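PDB 6B3P: Amy13K from Eubacterium rectale DSM 17629, which binds malto-oligosaccharides through two family 26 carbohydrate-binding modules and so probably helps a surface-anchored amylase hold on to starch. Local coordinates for residues V15-Y20 with Y57-N62; E135-Q140 with N168-T173. All coordinates share one frame; numbering follows the deposited sequence.

Contact 1 of 2, residues V15-Y20 with Y57-N62; sequences VAAYIY and YSLILN. With GLC (alpha-D-glucopyranose), chain C; GLC (alpha-D-glucopyranose), chain B.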
ATOM      1  N   VAL A  15      -1.673  -0.444 -18.777  1.00 23.49           N
ATOM      2  CA  VAL A  15      -0.227  -0.585 -18.711  1.00 25.36           C
ATOM      3  C   VAL A  15       0.184  -1.571 -17.627  1.00 25.54           C
ATOM      4  O   VAL A  15      -0.573  -1.840 -16.692  1.00 25.21           O
ATOM      5  CB  VAL A  15       0.452   0.772 -18.442  1.00 25.93           C
ATOM      6  CG1 VAL A  15       0.334   1.670 -19.666  1.00 27.29           C
ATOM      7  CG2 VAL A  15      -0.154   1.440 -17.213  1.00 27.69           C
ATOM      8  N   ALA A  16       1.395  -2.100 -17.761  1.00 27.78           N
ATOM      9  CA  ALA A  16       1.916  -3.087 -16.827  1.00 25.21           C
ATOM     10  C   ALA A  16       3.415  -2.899 -16.635  1.00 27.20           C
ATOM     11  O   ALA A  16       4.082  -2.248 -17.445  1.00 25.47           O
ATOM     12  CB  ALA A  16       1.613  -4.498 -17.320  1.00 25.93           C
ATOM     13  N   ALA A  17       3.929  -3.467 -15.549  1.00 24.74           N
ATOM     14  CA  ALA A  17       5.354  -3.438 -15.246  1.00 23.10           C
ATOM     15  C   ALA A  17       5.917  -4.853 -15.300  1.00 21.59           C
ATOM     16  O   ALA A  17       5.478  -5.731 -14.552  1.00 26.83           O
ATOM     17  CB  ALA A  17       5.598  -2.812 -13.877  1.00 25.21           C
ATOM     18  N   TYR A  18       6.880  -5.066 -16.192  1.00 23.12           N
ATOM     19  CA  TYR A  18       7.585  -6.337 -16.290  1.00 29.22           C
ATOM     20  C   TYR A  18       8.950  -6.199 -15.632  1.00 27.31           C
ATOM     21  O   TYR A  18       9.734  -5.316 -15.984  1.00 25.13           O
ATOM     22  CB  TYR A  18       7.729  -6.773 -17.749  1.00 29.27           C
ATOM     23  CG  TYR A  18       8.475  -8.074 -17.931  1.00 20.38           C
ATOM     24  CD1 TYR A  18       7.894  -9.285 -17.583  1.00 24.68           C
ATOM     25  CD2 TYR A  18       9.756  -8.091 -18.463  1.00 23.68           C
ATOM     26  CE1 TYR A  18       8.571 -10.476 -17.752  1.00 24.47           C
ATOM     27  CE2 TYR A  18      10.442  -9.277 -18.634  1.00 28.50           C
ATOM     28  CZ  TYR A  18       9.846 -10.466 -18.277  1.00 29.91           C
ATOM     29  OH  TYR A  18      10.524 -11.648 -18.449  1.00 24.11           O
ATOM     30  N   ILE A  19       9.220  -7.077 -14.673  1.00 23.62           N
ATOM     31  CA  ILE A  19      10.437  -7.012 -13.875  1.00 25.07           C
ATOM     32  C   ILE A  19      11.186  -8.329 -14.015  1.00 27.65           C
ATOM     33  O   ILE A  19      10.574  -9.395 -13.954  1.00 26.05           O
ATOM     34  CB  ILE A  19      10.118  -6.725 -12.389  1.00 25.22           C
ATOM     35  CG1 ILE A  19       9.430  -5.362 -12.260  1.00 29.94           C
ATOM     36  CG2 ILE A  19      11.389  -6.770 -11.532  1.00 25.73           C
ATOM     37  CD1 ILE A  19       8.789  -5.116 -10.913  1.00 38.97           C
ATOM     38  N   TYR A  20      12.499  -8.263 -14.214  1.00 26.85           N
ATOM     39  CA  TYR A  20      13.266  -9.484 -14.432  1.00 26.69           C
ATOM     40  C   TYR A  20      14.725  -9.420 -13.993  1.00 26.85           C
ATOM     41  O   TYR A  20      15.354  -8.359 -14.011  1.00 27.01           O
ATOM     42  CB  TYR A  20      13.212  -9.877 -15.911  1.00 27.46           C
ATOM     43  CG  TYR A  20      13.974  -8.953 -16.842  1.00 28.14           C
ATOM     44  CD1 TYR A  20      15.320  -9.167 -17.122  1.00 27.64           C
ATOM     45  CD2 TYR A  20      13.345  -7.879 -17.456  1.00 27.34           C
ATOM     46  CE1 TYR A  20      16.014  -8.336 -17.977  1.00 31.92           C
ATOM     47  CE2 TYR A  20      14.034  -7.041 -18.314  1.00 27.07           C
ATOM     48  CZ  TYR A  20      15.371  -7.276 -18.573  1.00 31.11           C
ATOM     49  OH  TYR A  20      16.081  -6.455 -19.423  1.00 35.93           O
ATOM     50  N   TYR A  57      17.257  -5.472 -10.314  1.00 24.51           N
ATOM     51  CA  TYR A  57      16.365  -5.950 -11.365  1.00 22.22           C
ATOM     52  C   TYR A  57      16.299  -4.958 -12.513  1.00 26.52           C
ATOM     53  O   TYR A  57      16.767  -3.825 -12.401  1.00 27.19           O
ATOM     54  CB  TYR A  57      14.955  -6.191 -10.824  1.00 25.96           C
ATOM     55  CG  TYR A  57      14.874  -7.283  -9.784  1.00 28.78           C
ATOM     56  CD1 TYR A  57      15.160  -7.017  -8.453  1.00 27.10           C
ATOM     57  CD2 TYR A  57      14.509  -8.577 -10.129  1.00 27.72           C
ATOM     58  CE1 TYR A  57      15.092  -8.008  -7.495  1.00 28.29           C
ATOM     59  CE2 TYR A  57      14.434  -9.578  -9.172  1.00 29.62           C
ATOM     60  CZ  TYR A  57      14.729  -9.284  -7.857  1.00 30.50           C
ATOM     61  OH  TYR A  57      14.660 -10.266  -6.896  1.00 30.40           O
ATOM     62  N   SER A  58      15.719  -5.411 -13.618  1.00 27.02           N
ATOM     63  CA  SER A  58      15.407  -4.550 -14.749  1.00 26.38           C
ATOM     64  C   SER A  58      13.902  -4.371 -14.833  1.00 29.75           C
ATOM     65  O   SER A  58      13.150  -5.291 -14.515  1.00 25.92           O
ATOM     66  CB  SER A  58      15.942  -5.143 -16.049  1.00 25.95           C
ATOM     67  OG  SER A  58      17.355  -5.200 -16.030  1.00 29.69           O
ATOM     68  N   LEU A  59      13.477  -3.186 -15.264  1.00 26.62           N
ATOM     69  CA  LEU A  59      12.062  -2.865 -15.409  1.00 24.27           C
ATOM     70  C   LEU A  59      11.744  -2.510 -16.856  1.00 24.74           C
ATOM     71  O   LEU A  59      12.452  -1.721 -17.480  1.00 22.85           O
ATOM     72  CB  LEU A  59      11.678  -1.703 -14.486  1.00 24.42           C
ATOM     73  CG  LEU A  59      10.331  -1.022 -14.758  1.00 23.91           C
ATOM     74  CD1 LEU A  59       9.166  -1.935 -14.394  1.00 23.28           C
ATOM     75  CD2 LEU A  59      10.240   0.305 -14.020  1.00 24.01           C
ATOM     76  N   ILE A  60      10.678  -3.105 -17.380  1.00 24.39           N
ATOM     77  CA  ILE A  60      10.128  -2.705 -18.669  1.00 24.74           C
ATOM     78  C   ILE A  60       8.669  -2.311 -18.494  1.00 24.30           C
ATOM     79  O   ILE A  60       7.817  -3.150 -18.197  1.00 27.25           O
ATOM     80  CB  ILE A  60      10.238  -3.827 -19.723  1.00 25.94           C
ATOM     81  CG1 ILE A  60      11.708  -4.108 -20.037  1.00 24.40           C
ATOM     82  CG2 ILE A  60       9.500  -3.434 -21.008  1.00 28.94           C
ATOM     83  CD1 ILE A  60      11.931  -5.319 -20.923  1.00 26.43           C
ATOM     84  N   LEU A  61       8.396  -1.021 -18.662  1.00 22.79           N
ATOM     85  CA  LEU A  61       7.031  -0.517 -18.680  1.00 22.44           C
ATOM     86  C   LEU A  61       6.446  -0.740 -20.073  1.00 23.11           C
ATOM     87  O   LEU A  61       7.124  -0.529 -21.078  1.00 26.41           O
ATOM     88  CB  LEU A  61       7.001   0.964 -18.295  1.00 21.43           C
ATOM     89  CG  LEU A  61       7.440   1.271 -16.860  1.00 20.11           C
ATOM     90  CD1 LEU A  61       7.779   2.747 -16.698  1.00 24.99           C
ATOM     91  CD2 LEU A  61       6.355   0.860 -15.871  1.00 26.08           C
ATOM     92  N   ASN A  62       5.190  -1.172 -20.125  1.00 25.33           N
ATOM     93  CA  ASN A  62       4.567  -1.586 -21.380  1.00 24.04           C
ATOM     94  C   ASN A  62       3.056  -1.359 -21.342  1.00 22.54           C
ATOM     95  O   ASN A  62       2.508  -1.031 -20.293  1.00 24.71           O
ATOM     96  CB  ASN A  62       4.884  -3.059 -21.661  1.00 23.63           C
ATOM     97  CG  ASN A  62       4.345  -3.989 -20.589  1.00 30.36           C
ATOM     98  OD1 ASN A  62       3.134  -4.136 -20.436  1.00 27.79           O
ATOM     99  ND2 ASN A  62       5.247  -4.634 -19.848  1.00 28.43           N
TER
HETATM  100  C1  GLC C   3      12.722  -8.931 -21.915  1.00 29.02           C
HETATM  101  C2  GLC C   3      13.956  -8.217 -22.398  1.00 29.23           C
HETATM  102  C3  GLC C   3      15.123  -9.167 -22.582  1.00 32.47           C
HETATM  103  C4  GLC C   3      15.299 -10.034 -21.345  1.00 30.29           C
HETATM  104  C5  GLC C   3      13.980 -10.659 -20.927  1.00 29.38           C
HETATM  105  C6  GLC C   3      14.053 -11.500 -19.656  1.00 25.42           C
HETATM  106  O2  GLC C   3      13.620  -7.557 -23.575  1.00 34.83           O
HETATM  107  O3  GLC C   3      16.287  -8.465 -22.889  1.00 25.64           O
HETATM  108  O4  GLC C   3      16.277 -11.007 -21.636  1.00 27.49           O
HETATM  109  O5  GLC C   3      13.035  -9.646 -20.752  1.00 27.67           O
HETATM  110  O6  GLC C   3      12.846 -12.115 -19.302  1.00 27.67           O
HETATM  111  C1  GLC B   2       8.406 -10.021 -24.701  1.00 34.55           C
HETATM  112  C2  GLC B   2       8.958  -8.612 -24.631  1.00 30.75           C
HETATM  113  C3  GLC B   2      10.452  -8.686 -24.354  1.00 31.90           C
HETATM  114  C4  GLC B   2      10.750  -9.534 -23.133  1.00 24.55           C
HETATM  115  C5  GLC B   2      10.073 -10.879 -23.252  1.00 25.87           C
HETATM  116  C6  GLC B   2      10.318 -11.682 -21.984  1.00 30.33           C
HETATM  117  O2  GLC B   2       8.661  -7.895 -25.807  1.00 27.99           O
HETATM  118  O3  GLC B   2      10.983  -7.414 -24.162  1.00 26.18           O
HETATM  119  O4  GLC B   2      12.138  -9.679 -22.973  1.00 25.27           O
HETATM  120  O5  GLC B   2       8.713 -10.684 -23.487  1.00 29.32           O
HETATM  121  O6  GLC B   2       9.602 -12.878 -21.914  1.00 33.09           O
HETATM  122  O   HOH W   1      17.940  -7.635 -15.002  1.00 36.11           O
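Ala16 and Asn62 open an antiparallel ladder between strands 16-20 and 57-62, neighbours in the beta-sheet of the first CBM26 module, their directions 157° apart. Ala16 N donates to Asn62 O over 3.0 Å, and Asn62 N returns a bond to Ala16 O; the Asn62 amide itself reaches Pro31 and Asp64. Ala17 and Leu61 form a non-hydrogen-bonded pair on the face that packs on strands 2-8 and 44-50, where Ala17 CB meets Leu59 CD1 at 3.7 Å. Tyr18 and Ile60 exchange two nearly straight bonds, Ile60 N to Tyr18 O at 2.8 Å in the carbonyl plane. The Tyr18 ring meets the chain C glucose edge-on, its OH bonding O6 in the ring plane at 2.5 Å; Trp30 stands edge-to-face with this ring. Ile19, back on the core side, lays CG2 against Tyr57 CB at 3.7 Å. Tyr20 closes the ladder, N and O bonded to the Ser58 backbone. Its CG sits between the backbone N and carbonyl carbon (chi1 70°), which folds the ring back across the strand pair: Ser58 CB packs under one face as a CH-pi contact, 3.6 Å from the Tyr20 ring centroid, and the chain C glucose lies over the opposite face. Ile60 CD1 touches both Tyr20 CE2 and that glucose, while Asp72 takes the phenol OH. With an alanine here, the chain C glucose would probably lose the face it rests on and Asp72 its hydroxyl partner. One water joins the two strand ends, donating to Tyr20 O and accepting from Ser58 OG at 2.7 Å.

Contact 2 of 2, residues E135-Q140 with N168-T173; sequences EWPGGQ and NNNNGT. With GLC (alpha-D-glucopyranose), chain D; EDO (1,2-ethanediol), chain G.
Backbones come closest at Pro137 and Asn170, whose CA atoms lie 5.6 Å apart where a type VI turn, with a cis peptide between Trp136 and Pro137, faces the asparagine-rich loop after strand 163-168. Gly138 N closes that turn on Glu135 O. The turn presents Trp136 to the glycan site of the second CBM26 module, and the loop backs it from behind. Asn168 ties them: its ND2 donates almost straight (173°) to Pro137 O over 3.1 Å, with the acceptor in the amide plane. The same amide lies under the six-membered part of the Trp136 indole, ND2 3.3 Å from CH2 and the two planes 28° apart. Across the opposite indole face spreads the chain D glucose, its O5 3.4 Å from Trp136 CD2, so the ring is sandwiched between sugar and amide. The indole reaches this place with CG anti to the backbone N (chi1 -171°), and Tyr119 meets it edge-to-face. Asn168 OD1, the other amide branch, accepts from Asn170 N in an Asx turn, on a lone pair in the carbonyl plane. In the loop so turned, the Asn170 side chain crosses the proline ring, Asn170 CG 3.5 Å from Pro137 CG. Beyond it Asn169 OD1 receives Thr173 N, and Asn169 ND2 reaches Met112 O, linking the loop to the one between strands 101-108 and 116-121. An ethanediol, probably from the crystallisation liquor, lies between indole and loop. Its O2 takes weak bonds from the Asn171 and Gly172 amides, and its O1 accepts a hydrogen bond from Trp136 NE1 at 3.1 Å, in the indole plane.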
ATOM      1  N   GLU A 135      -8.745  10.804  21.752  1.00 51.39           N
ATOM      2  CA  GLU A 135      -8.361   9.890  22.817  1.00 53.70           C
ATOM      3  C   GLU A 135      -9.149   8.601  22.653  1.00 42.62           C
ATOM      4  O   GLU A 135     -10.091   8.547  21.861  1.00 40.36           O
ATOM      5  CB  GLU A 135      -8.616  10.517  24.187  1.00 58.73           C
ATOM      6  CG  GLU A 135      -7.765  11.742  24.460  1.00 76.13           C
ATOM      7  CD  GLU A 135      -8.059  12.368  25.808  1.00 95.42           C
ATOM      8  OE1 GLU A 135      -8.786  11.744  26.611  1.00 98.59           O
ATOM      9  OE2 GLU A 135      -7.564  13.484  26.066  1.00105.94           O
ATOM     10  N   TRP A 136      -8.756   7.565  23.389  1.00 40.93           N
ATOM     11  CA  TRP A 136      -9.448   6.278  23.347  1.00 42.36           C
ATOM     12  C   TRP A 136     -10.961   6.486  23.461  1.00 43.66           C
ATOM     13  O   TRP A 136     -11.410   7.287  24.281  1.00 47.37           O
ATOM     14  CB  TRP A 136      -8.947   5.374  24.474  1.00 39.57           C
ATOM     15  CG  TRP A 136      -9.449   3.974  24.373  1.00 42.59           C
ATOM     16  CD1 TRP A 136     -10.514   3.434  25.034  1.00 46.45           C
ATOM     17  CD2 TRP A 136      -8.914   2.932  23.551  1.00 46.42           C
ATOM     18  NE1 TRP A 136     -10.671   2.117  24.676  1.00 44.10           N
ATOM     19  CE2 TRP A 136      -9.704   1.786  23.764  1.00 45.38           C
ATOM     20  CE3 TRP A 136      -7.847   2.860  22.650  1.00 39.06           C
ATOM     21  CZ2 TRP A 136      -9.455   0.577  23.115  1.00 44.93           C
ATOM     22  CZ3 TRP A 136      -7.602   1.660  22.005  1.00 43.53           C
ATOM     23  CH2 TRP A 136      -8.403   0.535  22.241  1.00 41.93           C
ATOM     24  N   PRO A 137     -11.763   5.772  22.646  1.00 39.57           N
ATOM     25  CA  PRO A 137     -11.475   4.662  21.730  1.00 45.67           C
ATOM     26  C   PRO A 137     -10.977   5.088  20.346  1.00 43.72           C
ATOM     27  O   PRO A 137     -10.840   4.242  19.462  1.00 36.50           O
ATOM     28  CB  PRO A 137     -12.833   3.974  21.615  1.00 41.20           C
ATOM     29  CG  PRO A 137     -13.791   5.108  21.653  1.00 42.58           C
ATOM     30  CD  PRO A 137     -13.190   6.137  22.593  1.00 42.79           C
ATOM     31  N   GLY A 138     -10.715   6.379  20.164  1.00 40.51           N
ATOM     32  CA  GLY A 138     -10.297   6.896  18.874  1.00 42.91           C
ATOM     33  C   GLY A 138     -11.477   7.352  18.037  1.00 45.06           C
ATOM     34  O   GLY A 138     -12.483   7.817  18.572  1.00 46.93           O
ATOM     35  N   GLY A 139     -11.350   7.215  16.719  1.00 43.06           N
ATOM     36  CA  GLY A 139     -12.392   7.628  15.794  1.00 39.98           C
ATOM     37  C   GLY A 139     -13.158   6.448  15.231  1.00 42.65           C
ATOM     38  O   GLY A 139     -12.580   5.397  14.964  1.00 35.45           O
ATOM     39  N   GLN A 140     -14.463   6.624  15.047  1.00 50.32           N
ATOM     40  CA  GLN A 140     -15.297   5.567  14.484  1.00 47.17           C
ATOM     41  C   GLN A 140     -15.071   5.472  12.981  1.00 44.14           C
ATOM     42  O   GLN A 140     -14.932   6.490  12.303  1.00 40.14           O
ATOM     43  CB  GLN A 140     -16.775   5.820  14.784  1.00 49.09           C
ATOM     44  CG  GLN A 140     -17.695   4.728  14.261  1.00 58.71           C
ATOM     45  CD  GLN A 140     -19.139   4.925  14.671  1.00 59.08           C
ATOM     46  OE1 GLN A 140     -19.495   5.934  15.280  1.00 62.30           O
ATOM     47  NE2 GLN A 140     -19.983   3.955  14.339  1.00 52.71           N
ATOM     48  N   ASN A 168     -10.909  -1.415  17.688  1.00 47.08           N
ATOM     49  CA  ASN A 168     -11.678  -1.786  18.874  1.00 49.36           C
ATOM     50  C   ASN A 168     -13.162  -1.460  18.722  1.00 50.76           C
ATOM     51  O   ASN A 168     -13.567  -0.827  17.746  1.00 49.21           O
ATOM     52  CB  ASN A 168     -11.121  -1.077  20.113  1.00 42.53           C
ATOM     53  CG  ASN A 168     -11.359   0.422  20.086  1.00 44.88           C
ATOM     54  OD1 ASN A 168     -12.442   0.897  20.427  1.00 44.56           O
ATOM     55  ND2 ASN A 168     -10.340   1.174  19.690  1.00 43.81           N
ATOM     56  N   ASN A 169     -13.962  -1.896  19.694  1.00 57.65           N
ATOM     57  CA  ASN A 169     -15.401  -1.633  19.694  1.00 57.93           C
ATOM     58  C   ASN A 169     -15.843  -0.754  20.862  1.00 54.33           C
ATOM     59  O   ASN A 169     -17.039  -0.575  21.087  1.00 51.99           O
ATOM     60  CB  ASN A 169     -16.185  -2.952  19.716  1.00 58.07           C
ATOM     61  CG  ASN A 169     -15.908  -3.789  20.957  1.00 57.79           C
ATOM     62  OD1 ASN A 169     -15.179  -3.375  21.859  1.00 54.11           O
ATOM     63  ND2 ASN A 169     -16.501  -4.978  21.006  1.00 59.76           N
ATOM     64  N   ASN A 170     -14.875  -0.197  21.586  1.00 59.95           N
ATOM     65  CA  ASN A 170     -15.160   0.605  22.771  1.00 55.93           C
ATOM     66  C   ASN A 170     -16.010  -0.167  23.774  1.00 59.06           C
ATOM     67  O   ASN A 170     -16.918   0.392  24.390  1.00 55.36           O
ATOM     68  CB  ASN A 170     -15.868   1.904  22.379  1.00 43.72           C
ATOM     69  CG  ASN A 170     -15.851   2.938  23.489  1.00 52.34           C
ATOM     70  OD1 ASN A 170     -15.032   2.870  24.405  1.00 54.09           O
ATOM     71  ND2 ASN A 170     -16.759   3.905  23.413  1.00 50.75           N
ATOM     72  N   ASN A 171     -15.721  -1.455  23.930  1.00 59.90           N
ATOM     73  CA  ASN A 171     -16.516  -2.309  24.803  1.00 55.61           C
ATOM     74  C   ASN A 171     -15.782  -3.594  25.175  1.00 58.06           C
ATOM     75  O   ASN A 171     -16.381  -4.668  25.239  1.00 60.39           O
ATOM     76  CB  ASN A 171     -17.853  -2.643  24.129  1.00 60.87           C
ATOM     77  CG  ASN A 171     -18.899  -3.145  25.109  1.00 65.40           C
ATOM     78  OD1 ASN A 171     -18.869  -2.812  26.295  1.00 70.09           O
ATOM     79  ND2 ASN A 171     -19.834  -3.951  24.614  1.00 66.16           N
ATOM     80  N   GLY A 172     -14.478  -3.477  25.411  1.00 49.12           N
ATOM     81  CA  GLY A 172     -13.689  -4.582  25.927  1.00 52.25           C
ATOM     82  C   GLY A 172     -12.962  -5.418  24.888  1.00 56.43           C
ATOM     83  O   GLY A 172     -12.174  -6.294  25.250  1.00 59.88           O
ATOM     84  N   THR A 173     -13.219  -5.156  23.609  1.00 60.34           N
ATOM     85  CA  THR A 173     -12.566  -5.898  22.532  1.00 65.55           C
ATOM     86  C   THR A 173     -11.677  -4.975  21.702  1.00 58.07           C
ATOM     87  O   THR A 173     -12.126  -3.951  21.191  1.00 47.82           O
ATOM     88  CB  THR A 173     -13.594  -6.587  21.608  1.00 59.34           C
ATOM     89  OG1 THR A 173     -14.463  -7.416  22.388  1.00 64.25           O
ATOM     90  CG2 THR A 173     -12.894  -7.448  20.559  1.00 52.30           C
TER
HETATM   91  C1  GLC D   1      -6.944   2.314  26.279  1.00 46.50           C
HETATM   92  C2  GLC D   1      -6.467   1.080  25.531  1.00 44.51           C
HETATM   93  C3  GLC D   1      -4.977   1.023  25.427  1.00 36.66           C
HETATM   94  C4  GLC D   1      -4.468   2.315  24.869  1.00 35.94           C
HETATM   95  C5  GLC D   1      -4.961   3.483  25.693  1.00 34.63           C
HETATM   96  C6  GLC D   1      -4.511   4.804  25.128  1.00 40.01           C
HETATM   97  O1  GLC D   1      -6.710   2.232  27.688  0.50 38.76           O
HETATM   98  O2  GLC D   1      -6.889  -0.082  26.167  1.00 41.10           O
HETATM   99  O3  GLC D   1      -4.573  -0.022  24.574  1.00 50.01           O
HETATM  100  O4  GLC D   1      -3.060   2.265  24.870  1.00 38.05           O
HETATM  101  O5  GLC D   1      -6.349   3.460  25.706  1.00 34.57           O
HETATM  102  O6  GLC D   1      -4.811   5.868  25.976  1.00 37.70           O
HETATM  103  C1  EDO G 408     -12.226  -0.607  25.934  1.00 61.60           C
HETATM  104  O1  EDO G 408     -13.089   0.399  25.388  1.00 62.14           O
HETATM  105  C2  EDO G 408     -11.852  -1.614  24.851  1.00 56.02           C
HETATM  106  O2  EDO G 408     -12.749  -1.493  23.739  1.00 53.13           O

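Contacts 1 and 2 belong to separate CBM26 modules and lie on opposite sides of the chain's centre, their own centres 43 Å apart and their nearest atoms about 33 Å apart. Each holds residues of its own glycan site, so the chain offers two distant sugar-binding surfaces. The sites look built alike: contact 1 supplies Tyr18, Tyr20 and Ile60, the Tyr18 ring meeting Trp30 edge-to-face, while contact 2 supplies Trp136, which meets Tyr119 in the same way. Asn62 and Asn168 play matching parts, each donating its amide to a proline carbonyl just after the site tryptophan. Gln69 and Gln174 likewise each bond a glucose.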